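Local coordinates for transferrin binding protein B (Actinobacillus suis, PDB 3PQU) that probably binds host transferrin at the outer-membrane surface as a two-lobed lipoprotein receptor, helping the bacterium to acquire iron, at residues F191-A194 / G195-K198; V360-D364 / G365-D369. All coordinates share one frame; numbering follows the deposited sequence. Where two conformers were deposited one is given.

Contact 1 (F191-A194 / G195-K198); sequences FSDA and GNGK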
ATOM      1  N   PHE A 191      21.926  26.073  -3.194  1.00 17.12           N
ATOM      2  CA  PHE A 191      20.697  26.122  -3.991  1.00 18.36           C
ATOM      3  C   PHE A 191      20.733  27.283  -4.990  1.00 23.52           C
ATOM      4  O   PHE A 191      21.244  28.352  -4.673  1.00 30.10           O
ATOM      5  CB  PHE A 191      19.482  26.282  -3.082  1.00 21.91           C
ATOM      6  CG  PHE A 191      19.220  25.094  -2.206  1.00 22.50           C
ATOM      7  CD1 PHE A 191      18.547  23.997  -2.698  1.00 10.44           C
ATOM      8  CD2 PHE A 191      19.653  25.077  -0.882  1.00 11.34           C
ATOM      9  CE1 PHE A 191      18.286  22.885  -1.871  1.00 24.33           C
ATOM     10  CE2 PHE A 191      19.405  23.982  -0.049  1.00 18.23           C
ATOM     11  CZ  PHE A 191      18.729  22.874  -0.538  1.00 12.22           C
ATOM     12  N   SER A 192      20.176  27.087  -6.178  1.00 23.41           N
ATOM     13  CA  SER A 192      20.106  28.171  -7.163  1.00 20.62           C
ATOM     14  C   SER A 192      19.038  29.222  -6.807  1.00 28.90           C
ATOM     15  O   SER A 192      18.225  29.016  -5.912  1.00 22.85           O
ATOM     16  CB  SER A 192      19.801  27.604  -8.545  1.00 21.82           C
ATOM     17  OG  SER A 192      18.458  27.171  -8.597  1.00 26.76           O
ATOM     18  N   ASP A 193      19.034  30.338  -7.528  1.00 24.82           N
ATOM     19  CA  ASP A 193      18.018  31.387  -7.353  1.00 30.54           C
ATOM     20  C   ASP A 193      16.596  30.938  -7.705  1.00 28.77           C
ATOM     21  O   ASP A 193      15.640  31.651  -7.432  1.00 32.96           O
ATOM     22  CB  ASP A 193      18.361  32.617  -8.204  1.00 36.04           C
ATOM     23  CG  ASP A 193      19.576  33.364  -7.697  1.00 47.16           C
ATOM     24  OD1 ASP A 193      20.033  33.065  -6.574  1.00 49.26           O
ATOM     25  OD2 ASP A 193      20.066  34.261  -8.420  1.00 57.58           O
ATOM     26  N   ALA A 194      16.457  29.771  -8.328  1.00 23.09           N
ATOM     27  CA  ALA A 194      15.139  29.253  -8.670  1.00 25.95           C
ATOM     28  C   ALA A 194      14.395  28.701  -7.452  1.00 25.03           C
ATOM     29  O   ALA A 194      13.204  28.383  -7.523  1.00 29.90           O
ATOM     30  CB  ALA A 194      15.263  28.166  -9.741  1.00 24.07           C
ATOM     31  N   GLY A 195      15.095  28.562  -6.337  1.00 18.59           N
ATOM     32  CA  GLY A 195      14.490  27.943  -5.175  1.00 14.73           C
ATOM     33  C   GLY A 195      15.482  27.894  -4.031  1.00 23.36           C
ATOM     34  O   GLY A 195      16.157  26.893  -3.846  1.00 15.55           O
ATOM     35  N   ASN A 196      15.593  28.986  -3.281  1.00 16.62           N
ATOM     36  CA  ASN A 196      16.536  29.037  -2.177  1.00 16.17           C
ATOM     37  C   ASN A 196      15.833  29.309  -0.846  1.00 19.62           C
ATOM     38  O   ASN A 196      16.479  29.626   0.149  1.00 18.99           O
ATOM     39  CB  ASN A 196      17.637  30.079  -2.442  1.00 26.00           C
ATOM     40  CG  ASN A 196      17.090  31.500  -2.550  1.00 32.15           C
ATOM     41  OD1 ASN A 196      15.916  31.753  -2.248  1.00 32.76           O
ATOM     42  ND2 ASN A 196      17.945  32.439  -2.962  1.00 22.04           N
ATOM     43  N   GLY A 197      14.509  29.183  -0.840  1.00 21.45           N
ATOM     44  CA  GLY A 197      13.730  29.281   0.390  1.00 27.45           C
ATOM     45  C   GLY A 197      13.091  30.643   0.641  1.00 17.12           C
ATOM     46  O   GLY A 197      12.234  30.775   1.523  1.00 23.98           O
ATOM     47  N   LYS A 198      13.502  31.659  -0.119  1.00 19.92           N
ATOM     48  CA  LYS A 198      13.018  33.017   0.122  1.00 22.39           C
ATOM     49  C   LYS A 198      11.714  33.312  -0.620  1.00 24.97           C
ATOM     50  O   LYS A 198      10.778  33.872  -0.054  1.00 25.86           O
ATOM     51  CB  LYS A 198      14.081  34.055  -0.262  1.00 31.65           C
ATOM     52  CG  LYS A 198      15.328  34.056   0.628  1.00 28.66           C
ATOM     53  CD  LYS A 198      16.247  35.195   0.196  1.00 37.26           C
ATOM     54  CE  LYS A 198      17.475  35.332   1.058  1.00 36.67           C
ATOM     55  NZ  LYS A 198      17.190  35.883   2.414  1.00 40.61           N
TER
HETATM   56  O   HOH W   1      20.324  31.168  -4.483  1.00 30.92           O
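The ring of Phe191 is approached obliquely by the carbonyl oxygen of Gly195. Gly195 O is closest to the root of the side chain, 3.5 Å from Phe191 CB, and is a little farther from CG and CD1. CB is directed at Gly195, but with CG set beside the backbone N and anti to the carbonyl carbon (chi1 -67°), the ring extends away from it and touches Ala202, Ser206 and Asp207. The other flat groups, the Asn196 amide and the Asp193 carboxylate, do not meet directly; a water lies between them. It accepts from Asn196 ND2 at 3.1 Å and donates to Asp193 OD1 at 2.8 Å. Its second donation goes to Phe191 O, 3.0 Å away, so three residues share one solvent molecule. At the other end of the amide, Asn196 OD1 takes the N-H of Lys198 (3.2 Å, tilted 24° from the carbonyl plane), an Asx turn that fixes the rotation of the group and leaves ND2 turned to the water. Asn196 CB rests 3.7 Å from Ser192 O. The backbone here makes a type I beta turn from Ser192 to Gly195, closed by Gly195 N to Ser192 O (3.2 Å). Ser192 OG accepts from Ala194 N, 3.3 Å away, adding an ST turn within the same bend. The whole lies at the protein surface, in the long loop between strands 170-183 and 218-219 of the N-lobe barrel region. Gly195 O and the Ser192 backbone are bonded to Ser206 farther along that loop, while Gly197 pairs with Lys183 and Lys198 forms a salt bridge with Glu187, tying the turn back to the end of strand 170-183.

Contact 2 (V360-D364 / G365-D369); sequences VLIID and GQKID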
ATOM      1  N   VAL A 360      -9.459  -4.279   7.383  1.00 27.33           N
ATOM      2  CA  VAL A 360      -9.871  -3.110   6.609  1.00 38.14           C
ATOM      3  C   VAL A 360      -9.849  -3.417   5.120  1.00 38.19           C
ATOM      4  O   VAL A 360      -8.914  -4.056   4.625  1.00 30.09           O
ATOM      5  CB  VAL A 360      -9.004  -1.848   6.896  1.00 33.46           C
ATOM      6  CG1 VAL A 360      -9.028  -1.503   8.385  1.00 35.92           C
ATOM      7  CG2 VAL A 360      -7.590  -2.050   6.427  1.00 31.95           C
ATOM      8  N   LEU A 361     -10.891  -2.982   4.415  1.00 28.18           N
ATOM      9  CA  LEU A 361     -10.891  -3.018   2.958  1.00 39.82           C
ATOM     10  C   LEU A 361     -10.449  -1.664   2.426  1.00 39.86           C
ATOM     11  O   LEU A 361     -10.963  -0.632   2.848  1.00 36.05           O
ATOM     12  CB  LEU A 361     -12.288  -3.322   2.430  1.00 47.80           C
ATOM     13  CG  LEU A 361     -12.657  -4.766   2.142  1.00 53.84           C
ATOM     14  CD1 LEU A 361     -14.061  -4.813   1.562  1.00 64.27           C
ATOM     15  CD2 LEU A 361     -11.661  -5.378   1.172  1.00 43.12           C
ATOM     16  N   ILE A 362      -9.502  -1.663   1.494  1.00 33.33           N
ATOM     17  CA  ILE A 362      -8.996  -0.413   0.952  1.00 38.28           C
ATOM     18  C   ILE A 362      -9.652  -0.165  -0.397  1.00 43.89           C
ATOM     19  O   ILE A 362      -9.474  -0.941  -1.323  1.00 32.60           O
ATOM     20  CB  ILE A 362      -7.471  -0.443   0.739  1.00 42.43           C
ATOM     21  CG1 ILE A 362      -6.754  -1.147   1.901  1.00 37.68           C
ATOM     22  CG2 ILE A 362      -6.951   0.971   0.516  1.00 38.91           C
ATOM     23  CD1 ILE A 362      -6.254  -0.218   2.993  1.00 36.28           C
ATOM     24  N   ILE A 363     -10.420   0.906  -0.517  1.00 41.44           N
ATOM     25  CA  ILE A 363     -11.001   1.228  -1.808  1.00 48.46           C
ATOM     26  C   ILE A 363     -10.780   2.693  -2.134  1.00 44.96           C
ATOM     27  O   ILE A 363     -11.162   3.562  -1.362  1.00 41.87           O
ATOM     28  CB  ILE A 363     -12.489   0.874  -1.858  1.00 54.56           C
ATOM     29  CG1 ILE A 363     -12.674  -0.623  -1.591  1.00 44.64           C
ATOM     30  CG2 ILE A 363     -13.086   1.256  -3.205  1.00 42.87           C
ATOM     31  CD1 ILE A 363     -14.095  -1.090  -1.754  1.00 61.35           C
ATOM     32  N   ASP A 364     -10.132   2.953  -3.269  1.00 42.04           N
ATOM     33  CA  ASP A 364      -9.859   4.317  -3.700  1.00 43.62           C
ATOM     34  C   ASP A 364      -9.195   5.123  -2.602  1.00 47.64           C
ATOM     35  O   ASP A 364      -9.515   6.301  -2.408  1.00 53.49           O
ATOM     36  CB  ASP A 364     -11.154   5.017  -4.122  1.00 56.74           C
ATOM     37  CG  ASP A 364     -11.652   4.559  -5.476  1.00 68.43           C
ATOM     38  OD1 ASP A 364     -10.931   3.799  -6.152  1.00 60.00           O
ATOM     39  OD2 ASP A 364     -12.765   4.974  -5.865  1.00 86.99           O
ATOM     40  N   GLY A 365      -8.288   4.490  -1.866  1.00 33.67           N
ATOM     41  CA  GLY A 365      -7.551   5.204  -0.843  1.00 44.42           C
ATOM     42  C   GLY A 365      -8.302   5.317   0.465  1.00 45.05           C
ATOM     43  O   GLY A 365      -7.743   5.763   1.465  1.00 51.11           O
ATOM     44  N   GLN A 366      -9.572   4.918   0.464  1.00 41.61           N
ATOM     45  CA  GLN A 366     -10.379   4.936   1.683  0.51 39.31           C
ATOM     46  C   GLN A 366     -10.333   3.582   2.386  1.00 47.41           C
ATOM     47  O   GLN A 366     -10.505   2.542   1.750  1.00 42.90           O
ATOM     48  CB  GLN A 366     -11.835   5.301   1.369  0.51 42.00           C
ATOM     49  CG  GLN A 366     -12.313   6.573   2.052  0.51 48.54           C
ATOM     50  CD  GLN A 366     -13.760   6.490   2.514  0.51 51.11           C
ATOM     51  OE1 GLN A 366     -14.679   6.880   1.793  0.51 39.68           O
ATOM     52  NE2 GLN A 366     -13.967   5.985   3.728  0.51 45.85           N
ATOM     53  N   LYS A 367     -10.100   3.595   3.697  1.00 43.53           N
ATOM     54  CA  LYS A 367     -10.073   2.364   4.486  0.76 41.24           C
ATOM     55  C   LYS A 367     -11.449   2.069   5.080  1.00 49.40           C
ATOM     56  O   LYS A 367     -11.960   2.834   5.889  1.00 50.02           O
ATOM     57  CB  LYS A 367      -9.033   2.456   5.607  0.76 40.12           C
ATOM     58  CG  LYS A 367      -7.587   2.611   5.132  0.76 41.53           C
ATOM     59  CD  LYS A 367      -6.633   2.718   6.326  0.76 56.32           C
ATOM     60  CE  LYS A 367      -5.172   2.779   5.894  0.76 38.93           C
ATOM     61  NZ  LYS A 367      -4.920   3.954   5.004  0.76 26.82           N
ATOM     62  N   ILE A 368     -12.051   0.957   4.668  1.00 40.56           N
ATOM     63  CA  ILE A 368     -13.348   0.543   5.202  1.00 32.55           C
ATOM     64  C   ILE A 368     -13.166  -0.437   6.353  1.00 36.05           C
ATOM     65  O   ILE A 368     -12.731  -1.576   6.143  1.00 32.21           O
ATOM     66  CB  ILE A 368     -14.205  -0.130   4.122  1.00 36.25           C
ATOM     67  CG1 ILE A 368     -14.246   0.739   2.866  1.00 54.02           C
ATOM     68  CG2 ILE A 368     -15.627  -0.394   4.635  1.00 23.42           C
ATOM     69  CD1 ILE A 368     -15.065   0.144   1.750  1.00 45.21           C
ATOM     70  N   ASP A 369     -13.499   0.005   7.562  1.00 27.64           N
ATOM     71  CA  ASP A 369     -13.396  -0.841   8.749  1.00 32.47           C
ATOM     72  C   ASP A 369     -14.405  -1.979   8.665  1.00 39.57           C
ATOM     73  O   ASP A 369     -15.589  -1.734   8.450  1.00 39.58           O
ATOM     74  CB  ASP A 369     -13.619  -0.021  10.023  1.00 39.25           C
ATOM     75  CG  ASP A 369     -13.607  -0.873  11.286  1.00 71.76           C
ATOM     76  OD1 ASP A 369     -13.144  -2.038  11.243  1.00 79.67           O
ATOM     77  OD2 ASP A 369     -14.062  -0.369  12.336  1.00 96.12           O
TER
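Ile368 packs against both Leu361 and Ile363 on one face of a two-stranded hairpin. Its CB sits 4.1 Å from Leu361 CB, directly across the strands, whereas its CD1 reaches along the diagonal to Ile363 CD1, 3.8 Å away. The extended Ile368 chain (chi2 180°) carries the methyl that far, and the two isoleucine side chains meet at a slant. Leu352 and Leu370 border Leu361, and Val381 and Ile383 of strand 376-383 meet Ile368 and Ile363, so this mainly apolar face, with Gln366 at its turn end, is turned toward the rest of the C-lobe handle.

Backbone bonds fix the register. Ile368 N gives a nearly straight bond to Leu361 O (2.6 Å, 176°), and Leu361 N returns one to Ile368 O at 2.9 Å. Ile363 and Gln366 form the next hydrogen-bonded pair, closing a type I' turn through Asp364 and Gly365, the tight reversal of a two-residue beta hairpin. Asp364 OD2 forms a salt bridge with Lys386.

Gly365 occupies the second corner with positive phi (83°), a conformation that glycine adopts readily. On the other face Ile362 and Lys367 extend next to each other, Ile362 CD1 against Lys367 CG at 3.8 Å. Beyond that apolar stem, in the conformer given, Lys367 NZ bonds to Pro40 O of the N-lobe region.

How the contacts relate
Both contacts are surface turns made by a continuous piece of chain, but they hold different parts of the protein: contact 1 belongs to a loop of the N-lobe barrel region, contact 2 to a hairpin of the C-lobe handle. Their centres lie about 40 Å apart and they do not touch. Contact 1 is peripheral and largely polar, relying on side-chain turns and a shared water where no regular strand is present. Contact 2, much nearer the centre of the chain, has a mainly apolar face with two buried residues. Paired backbone bonds carry contact 2, whereas a single one crosses contact 1, and side-chain capping and water do most of the work there.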